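CrmK (PDB 5I1V) is an oxidase carrying covalently bound FAD that takes part in recycling shunt products during caerulomycin biosynthesis. Local coordinates at residues 34-39 with 80-85. Sequence-based numbering, arbitrary orientation.
Sequences FRLPYS and DLSSMS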
loop_
_atom_site.group_PDB
_atom_site.type_symbol
_atom_site.label_atom_id
_atom_site.label_comp_id
_atom_site.label_asym_id
_atom_site.label_seq_id
_atom_site.Cartn_x
_atom_site.Cartn_y
_atom_site.Cartn_z
ATOM N N PHE A 34 -16.578 0.090 -19.276
ATOM C CA PHE A 34 -16.476 0.674 -17.937
ATOM C C PHE A 34 -16.776 2.175 -18.052
ATOM O O PHE A 34 -16.373 2.879 -19.038
ATOM C CB PHE A 34 -15.069 0.493 -17.369
ATOM C CG PHE A 34 -14.672 -0.940 -17.203
ATOM C CD1 PHE A 34 -14.058 -1.618 -18.232
ATOM C CD2 PHE A 34 -14.896 -1.595 -16.007
ATOM C CE1 PHE A 34 -13.645 -2.932 -18.065
ATOM C CE2 PHE A 34 -14.495 -2.901 -15.845
ATOM C CZ PHE A 34 -13.898 -3.566 -16.885
ATOM N N ARG A 35 -17.441 2.719 -17.038
ATOM C CA ARG A 35 -17.662 4.153 -17.007
ATOM C C ARG A 35 -16.989 4.651 -15.711
ATOM O O ARG A 35 -17.222 4.065 -14.675
ATOM C CB ARG A 35 -19.178 4.423 -17.021
ATOM C CG ARG A 35 -19.566 5.899 -16.865
ATOM C CD ARG A 35 -19.164 6.765 -18.008
ATOM N NE ARG A 35 -19.742 6.316 -19.281
ATOM C CZ ARG A 35 -21.004 6.496 -19.639
ATOM N NH1 ARG A 35 -21.865 7.130 -18.846
ATOM N NH2 ARG A 35 -21.407 6.059 -20.804
ATOM N N LEU A 36 -16.118 5.664 -15.785
ATOM C CA LEU A 36 -15.504 6.270 -14.594
ATOM C C LEU A 36 -16.018 7.713 -14.426
ATOM O O LEU A 36 -15.522 8.602 -15.109
ATOM C CB LEU A 36 -13.993 6.310 -14.753
ATOM C CG LEU A 36 -13.172 5.005 -14.895
ATOM C CD1 LEU A 36 -12.177 4.839 -13.750
ATOM C CD2 LEU A 36 -13.966 3.752 -15.027
ATOM N N PRO A 37 -17.047 7.915 -13.582
ATOM C CA PRO A 37 -17.608 9.243 -13.337
ATOM C C PRO A 37 -16.795 10.035 -12.309
ATOM O O PRO A 37 -16.043 9.461 -11.515
ATOM C CB PRO A 37 -19.008 8.934 -12.853
ATOM C CG PRO A 37 -18.902 7.595 -12.252
ATOM C CD PRO A 37 -17.781 6.881 -12.880
ATOM N N TYR A 38 -16.981 11.359 -12.321
ATOM C CA TYR A 38 -16.263 12.239 -11.424
ATOM C C TYR A 38 -17.230 12.973 -10.470
ATOM O O TYR A 38 -16.772 13.686 -9.598
ATOM C CB TYR A 38 -15.444 13.305 -12.237
ATOM C CG TYR A 38 -14.345 12.680 -13.051
ATOM C CD1 TYR A 38 -13.186 12.219 -12.431
ATOM C CD2 TYR A 38 -14.481 12.484 -14.429
ATOM C CE1 TYR A 38 -12.185 11.606 -13.152
ATOM C CE2 TYR A 38 -13.488 11.865 -15.173
ATOM C CZ TYR A 38 -12.333 11.418 -14.526
ATOM O OH TYR A 38 -11.335 10.789 -15.226
ATOM N N SER A 39 -18.546 12.820 -10.632
ATOM C CA SER A 39 -19.503 13.553 -9.811
ATOM C C SER A 39 -20.773 12.727 -9.725
ATOM O O SER A 39 -21.009 11.846 -10.562
ATOM C CB SER A 39 -19.833 14.880 -10.499
ATOM O OG SER A 39 -20.486 14.621 -11.742
ATOM N N ASP A 80 -17.135 2.474 -12.348
ATOM C CA ASP A 80 -15.992 2.342 -11.457
ATOM C C ASP A 80 -15.836 3.703 -10.792
ATOM O O ASP A 80 -15.622 4.691 -11.461
ATOM C CB ASP A 80 -14.764 1.952 -12.218
ATOM C CG ASP A 80 -13.543 1.759 -11.349
ATOM O OD1 ASP A 80 -13.237 2.599 -10.488
ATOM O OD2 ASP A 80 -12.842 0.734 -11.551
ATOM N N LEU A 81 -15.963 3.716 -9.480
ATOM C CA LEU A 81 -15.933 4.975 -8.673
ATOM C C LEU A 81 -14.561 5.376 -8.144
ATOM O O LEU A 81 -14.457 6.263 -7.308
ATOM C CB LEU A 81 -16.924 4.824 -7.541
ATOM C CG LEU A 81 -18.389 4.700 -7.949
ATOM C CD1 LEU A 81 -19.272 4.805 -6.709
ATOM C CD2 LEU A 81 -18.847 5.738 -8.941
ATOM N N SER A 82 -13.494 4.732 -8.611
ATOM C CA SER A 82 -12.151 5.002 -8.068
ATOM C C SER A 82 -11.655 6.433 -8.251
ATOM O O SER A 82 -10.832 6.882 -7.479
ATOM C CB SER A 82 -11.131 3.983 -8.627
ATOM O OG SER A 82 -11.140 4.014 -10.033
ATOM N N SER A 83 -12.203 7.190 -9.198
ATOM C CA SER A 83 -11.862 8.601 -9.332
ATOM C C SER A 83 -12.696 9.544 -8.439
ATOM O O SER A 83 -12.518 10.732 -8.512
ATOM C CB SER A 83 -11.963 9.039 -10.810
ATOM O OG SER A 83 -11.105 8.229 -11.650
ATOM N N MET A 84 -13.616 9.029 -7.634
ATOM C CA MET A 84 -14.349 9.824 -6.654
ATOM C C MET A 84 -13.871 9.369 -5.267
ATOM O O MET A 84 -14.467 8.499 -4.654
ATOM C CB MET A 84 -15.876 9.589 -6.806
ATOM C CG MET A 84 -16.444 10.099 -8.126
ATOM S SD MET A 84 -18.195 9.790 -8.404
ATOM C CE MET A 84 -18.996 10.566 -7.009
ATOM N N SER A 85 -12.764 9.939 -4.811
ATOM C CA SER A 85 -12.141 9.499 -3.567
ATOM C C SER A 85 -11.916 10.656 -2.590
ATOM O O SER A 85 -11.112 10.560 -1.672
ATOM C CB SER A 85 -10.831 8.800 -3.888
ATOM O OG SER A 85 -9.999 9.775 -4.537
HETATM O O HOH W 1 -14.583 7.164 -10.821
HETATM O O HOH W 2 -14.154 13.482 -8.649
#
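D80 and R35 share the last direct backbone bond where two parallel strands, 33-36 and 77-80, run out: D80 N donates to R35 O at 2.8 Å, with an N-H...O angle of 166°. Next to it, L36 CD2 packs on D80 CB at 3.4 Å, the two side chains lying alongside each other and pointing the same way. P37 has no N-H to continue the pairing. Its CD rests 3.4 Å from D80 O instead, and its CG meets L81 CD2. Water 1 takes over as the bridge, donating to P37 O and D80 O and accepting from S83 N; water 2 donates to Y38 O and, over a longer 3.2 Å from its oxygen to S83 O, to that carbonyl too. The Y38 ring, with CG anti to its own carbonyl carbon (chi1 -66°), swings back so that CE1 lies 3.5 Å from S83 CB. M84 SD lies 3.8 Å from S39 N, which is buried with no partner in the model, and CE turns toward S39 C and CA.

Behind this layer, M84 N to L81 O closes the type I turn, and D80 braces its start. With CG anti to N (chi1 -178°), D80 OD1 accepts from S82 N at 2.9 Å, an Asx turn, and from S82 OG at 2.6 Å, the hydroxyl coming from above the carboxylate plane. OD2 forms a salt bridge with R60. With an alanine at D80, the S82 hydroxyl and N-H would probably lose their acceptor and R60 this salt bridge.

Farther out, N114 of the second subunit bonds to both Y38 OH and S83 OG, while L81 touches the FAD beside V59 and S61. One direct backbone bond, apolar packing and two waters thus join the segments as the strands part, and a carboxylate with both oxygens engaged is consistent with a firmly held turn beginning at a residue of the FAD pocket.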